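Local coordinates for AtxE2 (Asticcacaulis excentricus, PDB 5TXE), which hydrolyses the isopeptide bonds of the lasso peptides astexin-2 and astexin-3, opening the knotted substrates into linear peptides, at residues 263-268 against 286-291; 297-302 against 318-323; 308-313 against 357-362. The protein carries 1 engineered substitution. All coordinates share one frame; numbering follows the deposited sequence. Where two conformers were deposited one is given.

Interaction 1 of 3, residues 263-268 against 286-291; sequences VGRTTF and ARRGEG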
loop_
_atom_site.group_PDB
_atom_site.type_symbol
_atom_site.label_atom_id
_atom_site.label_comp_id
_atom_site.label_asym_id
_atom_site.label_seq_id
_atom_site.Cartn_x
_atom_site.Cartn_y
_atom_site.Cartn_z
ATOM N N VAL A 263 -9.499 -30.333 6.310
ATOM C CA VAL A 263 -9.141 -31.513 5.527
ATOM C C VAL A 263 -9.772 -32.737 6.241
ATOM O O VAL A 263 -9.366 -33.078 7.353
ATOM C CB VAL A 263 -7.621 -31.691 5.453
ATOM C CG1 VAL A 263 -7.280 -32.766 4.458
ATOM C CG2 VAL A 263 -6.925 -30.387 5.090
ATOM N N GLY A 264 -10.795 -33.347 5.648
ATOM C CA GLY A 264 -11.531 -34.418 6.309
ATOM C C GLY A 264 -12.267 -33.860 7.519
ATOM O O GLY A 264 -12.952 -32.833 7.426
ATOM N N ARG A 265 -12.079 -34.523 8.666
ATOM C CA ARG A 265 -12.668 -34.109 9.955
ATOM C C ARG A 265 -11.785 -33.074 10.700
ATOM O O ARG A 265 -12.206 -32.487 11.719
ATOM C CB ARG A 265 -12.921 -35.332 10.872
ATOM C CG ARG A 265 -14.037 -36.270 10.412
ATOM C CD ARG A 265 -14.204 -37.597 11.224
ATOM N NE ARG A 265 -14.027 -37.499 12.692
ATOM C CZ ARG A 265 -14.869 -36.902 13.558
ATOM N NH1 ARG A 265 -15.993 -36.284 13.145
ATOM N NH2 ARG A 265 -14.564 -36.892 14.864
ATOM N N THR A 266 -10.576 -32.842 10.189
ATOM C CA THR A 266 -9.585 -31.983 10.844
ATOM C C THR A 266 -9.705 -30.499 10.441
ATOM O O THR A 266 -9.712 -30.143 9.271
ATOM C CB THR A 266 -8.217 -32.480 10.501
ATOM O OG1 THR A 266 -8.189 -33.867 10.799
ATOM C CG2 THR A 266 -7.150 -31.750 11.317
ATOM N N THR A 267 -9.841 -29.648 11.444
ATOM C CA THR A 267 -9.878 -28.216 11.271
ATOM C C THR A 267 -8.501 -27.657 11.668
ATOM O O THR A 267 -7.976 -27.877 12.773
ATOM C CB THR A 267 -10.999 -27.602 12.115
ATOM O OG1 THR A 267 -12.240 -27.966 11.511
ATOM C CG2 THR A 267 -10.931 -26.101 12.148
ATOM N N PHE A 268 -7.908 -26.971 10.721
ATOM C CA PHE A 268 -6.659 -26.281 10.957
ATOM C C PHE A 268 -6.903 -24.819 11.206
ATOM O O PHE A 268 -7.750 -24.210 10.571
ATOM C CB PHE A 268 -5.766 -26.473 9.801
ATOM C CG PHE A 268 -5.349 -27.883 9.610
ATOM C CD1 PHE A 268 -4.360 -28.436 10.408
ATOM C CD2 PHE A 268 -5.924 -28.649 8.664
ATOM C CE1 PHE A 268 -3.935 -29.745 10.234
ATOM C CE2 PHE A 268 -5.531 -29.956 8.494
ATOM C CZ PHE A 268 -4.530 -30.508 9.279
ATOM N N ALA A 286 -4.385 -28.168 15.102
ATOM C CA ALA A 286 -5.273 -29.122 14.467
ATOM C C ALA A 286 -6.286 -29.698 15.486
ATOM O O ALA A 286 -5.886 -30.124 16.583
ATOM C CB ALA A 286 -4.454 -30.227 13.848
ATOM N N ARG A 287 -7.570 -29.669 15.122
ATOM C CA ARG A 287 -8.654 -30.271 15.899
ATOM C C ARG A 287 -9.350 -31.334 15.047
ATOM O O ARG A 287 -9.767 -31.026 13.929
ATOM C CB ARG A 287 -9.683 -29.209 16.291
ATOM C CG ARG A 287 -9.173 -28.077 17.167
ATOM C CD ARG A 287 -10.226 -26.971 17.341
ATOM N NE ARG A 287 -11.517 -27.525 17.758
ATOM C CZ ARG A 287 -11.935 -27.693 19.017
ATOM N NH1 ARG A 287 -11.179 -27.335 20.062
ATOM N NH2 ARG A 287 -13.146 -28.223 19.227
ATOM N N ARG A 288 -9.419 -32.589 15.505
ATOM C CA ARG A 288 -10.239 -33.600 14.819
ATOM C C ARG A 288 -11.668 -33.474 15.383
ATOM O O ARG A 288 -11.898 -33.770 16.534
ATOM C CB ARG A 288 -9.649 -34.999 15.030
ATOM C CG ARG A 288 -10.546 -36.178 14.606
ATOM C CD ARG A 288 -9.767 -37.495 14.389
ATOM N NE ARG A 288 -9.034 -37.482 13.107
ATOM C CZ ARG A 288 -9.482 -37.973 11.945
ATOM N NH1 ARG A 288 -10.663 -38.582 11.843
ATOM N NH2 ARG A 288 -8.721 -37.866 10.864
ATOM N N GLY A 289 -12.624 -33.064 14.564
ATOM C CA GLY A 289 -13.993 -32.841 14.993
ATOM C C GLY A 289 -14.029 -31.928 16.221
ATOM O O GLY A 289 -13.482 -30.827 16.203
ATOM N N GLU A 290 -14.608 -32.435 17.311
ATOM C CA GLU A 290 -14.756 -31.673 18.554
ATOM C C GLU A 290 -13.651 -31.982 19.539
ATOM O O GLU A 290 -13.683 -31.530 20.664
ATOM C CB GLU A 290 -16.115 -31.980 19.181
ATOM C CG GLU A 290 -17.297 -31.693 18.225
ATOM C CD GLU A 290 -17.563 -30.203 18.053
ATOM O OE1 GLU A 290 -16.973 -29.433 18.837
ATOM O OE2 GLU A 290 -18.381 -29.804 17.179
ATOM N N GLY A 291 -12.644 -32.712 19.105
ATOM C CA GLY A 291 -11.516 -33.067 19.988
ATOM C C GLY A 291 -10.617 -31.922 20.464
ATOM O O GLY A 291 -10.767 -30.777 20.074
#
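The guanidinium of R265 has CA of G289 over one face and NH1 of R288 at its edge, near its plane. R288 in turn carries CB of R265 over one face of its own guanidinium, while OG1 of T266 approaches it obliquely. The two arginine side chains cross at about a right angle, with their planes turned 56° apart. R265 NE stands 3.6 Å from R288 NH1, so two like charges come close at the exposed end of the contact, where solvent would probably soften their repulsion. The F268 ring, on the same side of the sheet as T266 and A286, has CG2 of T266 over one face, offset toward the rim. A286 CB meets this ring obliquely, 3.7 Å from F268 CE1, and also lies 4.0 Å from T266 CG2. With CG2 anti to the backbone N (OG1 beside it, chi1 -52°), T266 turns its methyl to A286 and its hydroxyl toward R288.

The backbones pair antiparallel. T267 and R287 form the hydrogen-bonded pair, through T267 N to R287 O at 2.8 Å and R287 N to T267 O at 3.0 Å, with their side chains on the face opposite F268. G289 N extends the ladder to R265 O at 2.9 Å, a nearly straight bond (172° at the hydrogen) whose donor lies above the carbonyl plane. Both segments make type II' turns, V263 to T266 and R288 to G291, and each has a glycine, G264 or G289, at its second position with positive phi. The contact thus pairs the two strands of a beta hairpin, 266-271 and 283-288, the middle strands of a four-stranded antiparallel sheet; strand 261-263 pairs beyond the first and strand 294-295 beyond the second.

Interaction 2 of 3, residues 297-302 against 318-323; sequences DEEACQ and FLRREG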
loop_
_atom_site.group_PDB
_atom_site.type_symbol
_atom_site.label_atom_id
_atom_site.label_comp_id
_atom_site.label_asym_id
_atom_site.label_seq_id
_atom_site.Cartn_x
_atom_site.Cartn_y
_atom_site.Cartn_z
ATOM N N ASP A 297 4.619 -28.103 16.888
ATOM C CA ASP A 297 5.773 -27.555 17.635
ATOM C C ASP A 297 6.789 -26.905 16.682
ATOM O O ASP A 297 7.459 -25.923 17.033
ATOM C CB ASP A 297 6.431 -28.626 18.547
ATOM C CG ASP A 297 7.586 -29.361 17.882
ATOM O OD1 ASP A 297 7.327 -30.162 16.962
ATOM O OD2 ASP A 297 8.749 -29.145 18.298
ATOM N N GLU A 298 6.865 -27.425 15.452
ATOM C CA GLU A 298 7.893 -27.021 14.497
ATOM C C GLU A 298 7.927 -25.503 14.310
ATOM O O GLU A 298 6.919 -24.802 14.419
ATOM C CB GLU A 298 7.696 -27.663 13.121
ATOM C CG GLU A 298 7.333 -29.136 13.109
ATOM C CD GLU A 298 8.534 -30.044 13.028
ATOM O OE1 GLU A 298 9.197 -30.016 11.966
ATOM O OE2 GLU A 298 8.767 -30.819 13.993
ATOM N N GLU A 299 9.115 -25.014 14.020
ATOM C CA GLU A 299 9.327 -23.604 13.819
ATOM C C GLU A 299 8.582 -23.138 12.552
ATOM O O GLU A 299 8.065 -22.029 12.473
ATOM C CB GLU A 299 10.853 -23.326 13.723
ATOM C CG GLU A 299 11.234 -21.868 13.968
ATOM C CD GLU A 299 10.982 -20.995 12.755
ATOM O OE1 GLU A 299 11.234 -21.466 11.617
ATOM O OE2 GLU A 299 10.486 -19.860 12.934
ATOM N N ALA A 300 8.549 -23.993 11.556
ATOM C CA ALA A 300 7.878 -23.696 10.304
ATOM C C ALA A 300 6.404 -23.333 10.418
ATOM O O ALA A 300 5.870 -22.744 9.514
ATOM C CB ALA A 300 8.028 -24.882 9.391
ATOM N N CYS A 301 5.760 -23.676 11.523
ATOM C CA CYS A 301 4.295 -23.550 11.707
ATOM C C CYS A 301 4.005 -22.208 12.304
ATOM O O CYS A 301 2.855 -21.915 12.617
ATOM C CB CYS A 301 3.757 -24.659 12.690
ATOM S SG CYS A 301 3.563 -26.345 11.988
ATOM N N GLN A 302 5.038 -21.392 12.522
ATOM C CA GLN A 302 4.849 -20.072 13.172
ATOM C C GLN A 302 4.572 -18.956 12.205
ATOM O O GLN A 302 5.229 -18.838 11.169
ATOM C CB GLN A 302 6.071 -19.664 14.000
ATOM C CG GLN A 302 6.454 -20.689 15.066
ATOM C CD GLN A 302 6.886 -20.047 16.342
ATOM O OE1 GLN A 302 7.816 -19.209 16.394
ATOM N NE2 GLN A 302 6.187 -20.402 17.389
ATOM N N PHE A 318 0.625 -24.037 3.212
ATOM C CA PHE A 318 0.624 -22.724 3.791
ATOM C C PHE A 318 1.790 -21.827 3.425
ATOM O O PHE A 318 2.863 -22.298 3.029
ATOM C CB PHE A 318 0.417 -22.771 5.302
ATOM C CG PHE A 318 1.476 -23.490 6.070
ATOM C CD1 PHE A 318 2.651 -22.853 6.403
ATOM C CD2 PHE A 318 1.259 -24.775 6.553
ATOM C CE1 PHE A 318 3.613 -23.478 7.165
ATOM C CE2 PHE A 318 2.222 -25.406 7.328
ATOM C CZ PHE A 318 3.400 -24.753 7.633
ATOM N N LEU A 319 1.537 -20.532 3.544
ATOM C CA LEU A 319 2.529 -19.495 3.280
ATOM C C LEU A 319 2.965 -18.840 4.545
ATOM O O LEU A 319 2.192 -18.756 5.510
ATOM C CB LEU A 319 1.911 -18.352 2.465
ATOM C CG LEU A 319 1.741 -18.595 0.974
ATOM C CD1 LEU A 319 1.055 -17.399 0.322
ATOM C CD2 LEU A 319 3.089 -18.834 0.336
ATOM N N ARG A 320 4.184 -18.323 4.526
ATOM C CA ARG A 320 4.618 -17.470 5.606
ATOM C C ARG A 320 5.841 -16.677 5.194
ATOM O O ARG A 320 6.442 -16.918 4.150
ATOM C CB ARG A 320 4.967 -18.276 6.837
ATOM C CG ARG A 320 6.251 -19.068 6.595
ATOM C CD ARG A 320 6.640 -20.114 7.597
ATOM N NE ARG A 320 6.841 -19.615 8.915
ATOM C CZ ARG A 320 7.991 -19.671 9.566
ATOM N NH1 ARG A 320 9.085 -20.193 9.011
ATOM N NH2 ARG A 320 8.019 -19.177 10.792
ATOM N N ARG A 321 6.196 -15.724 6.041
ATOM C CA ARG A 321 7.434 -14.970 5.866
ATOM C C ARG A 321 8.511 -15.547 6.737
ATOM O O ARG A 321 8.215 -16.036 7.806
ATOM C CB ARG A 321 7.202 -13.515 6.237
ATOM C CG ARG A 321 6.319 -12.868 5.212
ATOM C CD ARG A 321 5.258 -11.986 5.793
ATOM N NE ARG A 321 4.416 -11.461 4.714
ATOM C CZ ARG A 321 4.263 -10.168 4.406
ATOM N NH1 ARG A 321 4.855 -9.211 5.113
ATOM N NH2 ARG A 321 3.472 -9.826 3.388
ATOM N N GLU A 322 9.741 -15.529 6.255
ATOM C CA GLU A 322 10.849 -16.086 7.006
ATOM C C GLU A 322 12.209 -15.551 6.493
ATOM O O GLU A 322 12.253 -14.721 5.612
ATOM C CB GLU A 322 10.804 -17.629 6.943
ATOM C CG GLU A 322 10.911 -18.206 5.551
ATOM C CD GLU A 322 10.832 -19.737 5.564
ATOM O OE1 GLU A 322 9.975 -20.288 6.291
ATOM O OE2 GLU A 322 11.616 -20.385 4.823
ATOM N N GLY A 323 13.295 -16.044 7.072
ATOM C CA GLY A 323 14.644 -15.621 6.774
ATOM C C GLY A 323 15.014 -14.391 7.597
ATOM O O GLY A 323 14.221 -13.908 8.404
#
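In a four-stranded antiparallel blade of the beta-propeller, strand 315-322 reaches out with R320 to the short 3-10 turn 299-301 that precedes strand 304-310. R320 CG lies between the backbone N and the carbonyl carbon (chi1 70°), and a bend at chi3 brings the guanidinium edge to Q302 O. R320 grips this oxygen side-on with two nitrogens, NE at 2.9 Å and NH2 at 2.8 Å. NE meets it in the carbonyl plane, NH2 from a tilt of 31°. The backbone of A300 lies over one guanidinium face. NH2 also gives E299 OE2 a weak hydrogen bond at 3.3 Å, part of a salt bridge. On the strand itself R320 NH1 binds E322 OE1 at 2.9 Å, completing a salt-bridge network in which the guanidinium separates two acids; E322 has a second basic partner in R343. A leucine in place of R320 would probably leave Q302 O without both donors and E299 and E322 without the positive charge between them. C301, at the end of the turn, is tied by a disulfide to C296. Beside R320, the F318 ring presents its edge to a carbonyl, CE1 lying 3.3 Å from A300 O.

Interaction 3 of 3, residues 308-313 against 357-362; sequences WGDETA and QAKRLI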
loop_
_atom_site.group_PDB
_atom_site.type_symbol
_atom_site.label_atom_id
_atom_site.label_comp_id
_atom_site.label_asym_id
_atom_site.label_seq_id
_atom_site.Cartn_x
_atom_site.Cartn_y
_atom_site.Cartn_z
ATOM N N TRP A 308 -4.266 -23.446 2.859
ATOM C CA TRP A 308 -5.239 -24.090 1.963
ATOM C C TRP A 308 -5.300 -25.588 2.201
ATOM O O TRP A 308 -4.237 -26.264 2.207
ATOM C CB TRP A 308 -4.785 -23.962 0.512
ATOM C CG TRP A 308 -4.746 -22.575 -0.053
ATOM C CD1 TRP A 308 -5.741 -21.953 -0.730
ATOM C CD2 TRP A 308 -3.649 -21.664 -0.010
ATOM N NE1 TRP A 308 -5.343 -20.703 -1.096
ATOM C CE2 TRP A 308 -4.054 -20.509 -0.672
ATOM C CE3 TRP A 308 -2.370 -21.712 0.550
ATOM C CZ2 TRP A 308 -3.230 -19.400 -0.796
ATOM C CZ3 TRP A 308 -1.540 -20.621 0.401
ATOM C CH2 TRP A 308 -1.979 -19.472 -0.266
ATOM N N GLY A 309 -6.517 -26.096 2.432
ATOM C CA GLY A 309 -6.732 -27.530 2.648
ATOM C C GLY A 309 -7.044 -28.250 1.348
ATOM O O GLY A 309 -7.779 -27.748 0.539
ATOM N N ASP A 310 -6.529 -29.450 1.168
ATOM C CA ASP A 310 -6.794 -30.247 -0.042
ATOM C C ASP A 310 -7.203 -31.651 0.378
ATOM O O ASP A 310 -6.324 -32.443 0.736
ATOM C CB ASP A 310 -5.508 -30.295 -0.894
ATOM C CG ASP A 310 -5.651 -31.108 -2.206
ATOM O OD1 ASP A 310 -6.726 -31.722 -2.437
ATOM O OD2 ASP A 310 -4.656 -31.083 -3.004
ATOM N N GLU A 311 -8.505 -31.957 0.308
ATOM C CA GLU A 311 -9.047 -33.273 0.729
ATOM C C GLU A 311 -8.530 -34.451 -0.098
ATOM O O GLU A 311 -8.110 -35.473 0.446
ATOM C CB GLU A 311 -10.602 -33.260 0.725
ATOM C CG GLU A 311 -11.245 -33.820 1.998
ATOM C CD GLU A 311 -12.347 -32.915 2.524
ATOM O OE1 GLU A 311 -12.007 -31.766 2.921
ATOM O OE2 GLU A 311 -13.535 -33.346 2.557
ATOM N N THR A 312 -8.484 -34.261 -1.406
ATOM C CA THR A 312 -8.016 -35.280 -2.326
ATOM C C THR A 312 -6.589 -35.738 -2.009
ATOM O O THR A 312 -6.304 -36.942 -1.932
ATOM C CB THR A 312 -8.092 -34.728 -3.757
ATOM O OG1 THR A 312 -9.428 -34.298 -3.983
ATOM C CG2 THR A 312 -7.720 -35.751 -4.809
ATOM N N ALA A 313 -5.677 -34.788 -1.841
ATOM C CA ALA A 313 -4.286 -35.136 -1.581
ATOM C C ALA A 313 -4.094 -35.373 -0.088
ATOM O O ALA A 313 -3.050 -35.882 0.333
ATOM C CB ALA A 313 -3.365 -34.026 -2.059
ATOM N N GLN A 357 -6.090 -24.590 -7.602
ATOM C CA GLN A 357 -6.744 -25.512 -8.542
ATOM C C GLN A 357 -5.967 -26.849 -8.510
ATOM O O GLN A 357 -4.835 -26.936 -9.025
ATOM C CB GLN A 357 -6.685 -24.977 -9.989
ATOM C CG GLN A 357 -7.057 -26.009 -11.078
ATOM C CD GLN A 357 -6.100 -25.985 -12.259
ATOM O OE1 GLN A 357 -4.897 -26.224 -12.104
ATOM N NE2 GLN A 357 -6.617 -25.710 -13.447
ATOM N N ALA A 358 -6.624 -27.880 -7.992
ATOM C CA ALA A 358 -6.025 -29.198 -7.816
ATOM C C ALA A 358 -4.663 -29.099 -7.126
ATOM O O ALA A 358 -4.611 -28.674 -5.969
ATOM C CB ALA A 358 -5.922 -29.917 -9.156
ATOM N N LYS A 359 -3.576 -29.408 -7.845
ATOM C CA LYS A 359 -2.224 -29.345 -7.306
ATOM C C LYS A 359 -1.362 -28.171 -7.839
ATOM O O LYS A 359 -0.112 -28.192 -7.813
ATOM C CB LYS A 359 -1.563 -30.700 -7.507
ATOM C CG LYS A 359 -1.937 -31.631 -6.374
ATOM C CD LYS A 359 -1.393 -33.015 -6.608
ATOM C CE LYS A 359 -2.156 -33.971 -5.703
ATOM N NZ LYS A 359 -1.831 -35.387 -5.982
ATOM N N ARG A 360 -2.051 -27.120 -8.282
ATOM C CA ARG A 360 -1.397 -25.828 -8.501
ATOM C C ARG A 360 -2.035 -24.693 -7.681
ATOM O O ARG A 360 -3.220 -24.684 -7.345
ATOM C CB ARG A 360 -1.229 -25.475 -9.995
ATOM C CG ARG A 360 -2.161 -26.187 -10.941
ATOM C CD ARG A 360 -1.422 -26.734 -12.156
ATOM N NE ARG A 360 -1.113 -25.716 -13.166
ATOM C CZ ARG A 360 -2.022 -25.104 -13.930
ATOM N NH1 ARG A 360 -3.331 -25.350 -13.821
ATOM N NH2 ARG A 360 -1.607 -24.211 -14.815
ATOM N N LEU A 361 -1.185 -23.741 -7.355
ATOM C CA LEU A 361 -1.585 -22.469 -6.841
ATOM C C LEU A 361 -1.475 -21.493 -8.025
ATOM O O LEU A 361 -0.487 -21.497 -8.744
ATOM C CB LEU A 361 -0.602 -22.089 -5.736
ATOM C CG LEU A 361 -1.129 -21.449 -4.483
ATOM C CD1 LEU A 361 -2.391 -22.137 -3.971
ATOM C CD2 LEU A 361 -0.044 -21.482 -3.429
ATOM N N ILE A 362 -2.504 -20.697 -8.230
ATOM C CA ILE A 362 -2.410 -19.564 -9.135
ATOM C C ILE A 362 -2.313 -18.293 -8.314
ATOM O O ILE A 362 -3.214 -18.008 -7.516
ATOM C CB ILE A 362 -3.636 -19.502 -10.033
ATOM C CG1 ILE A 362 -3.550 -20.696 -10.997
ATOM C CG2 ILE A 362 -3.588 -18.299 -10.954
ATOM C CD1 ILE A 362 -4.209 -21.958 -10.582
#
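W308 holds its CG anti to the carbonyl carbon, beside the backbone N; this chi1 of -66° carries the indole toward L361, and chi2, near -90°, turns one face to that leucine. L361 CD1 sits over this face, 4.2 Å from the centroid of the six-membered ring and only 15° off the ring normal, a CH-pi contact. The closest ring atom is W308 CE2, at 4.0 Å from L361 CD1. The two side chains cross at about a right angle. Both are buried, and the CD1 methyl on the indole face is the main apolar contact at this end of the segments.

Farther along the segment, D310 has CG anti to its backbone N (chi1 180°), which carries the carboxylate toward the turn at A358. Its OD1 accepts a weak bond from A313 N at 3.3 Å, spanning the residues with helical phi/psi where the chain leaves the strand. OD2 comes to 3.8 Å from A358 O; both oxygens face R356, which bonds A358 O and forms a long, weak ion pair with OD2. K359 runs out extended, and its CE packs on the methyl of A313, 3.8 Å from A313 CB. Its ammonium stops short of the acid, with NZ 5.9 Å from D310 OD2, so the attraction between them is probably modest. The type II' turn from Q357 to R360 brings the carbonyl of A358 and the side chain of K359 to the other segment.

This is packing between two successive blades of the propeller. Strand 304-310 is an outermost strand of the sheet that ends with 342-347, whereas strand 360-367 lies within the next sheet, between 350-357 and 373-378. C354 of strand 350-357 touches both W308 and L361, and Y317 of strand 315-322 lies against K359.

In the fold
From the N terminus, interaction 1 comes first: it pairs neighbouring strands, closes the loop 269-285, and is complete before the others open. Interaction 2 then draws the turn leading into strand 304-310 onto strand 315-322. Interaction 3 starts within that span, at 308-313, and ends at 357-362, so interactions 2 and 3 cross along the chain. Their strands, 304-310 and 315-322, are neighbours in one sheet, where L319 packs on W308. Interaction 1 also touches interaction 3, V263 lying against G309 and D310, while it stays about 8 Å from interaction 2 at the nearest atoms. Together the contacts link three consecutive four-stranded sheets of the propeller.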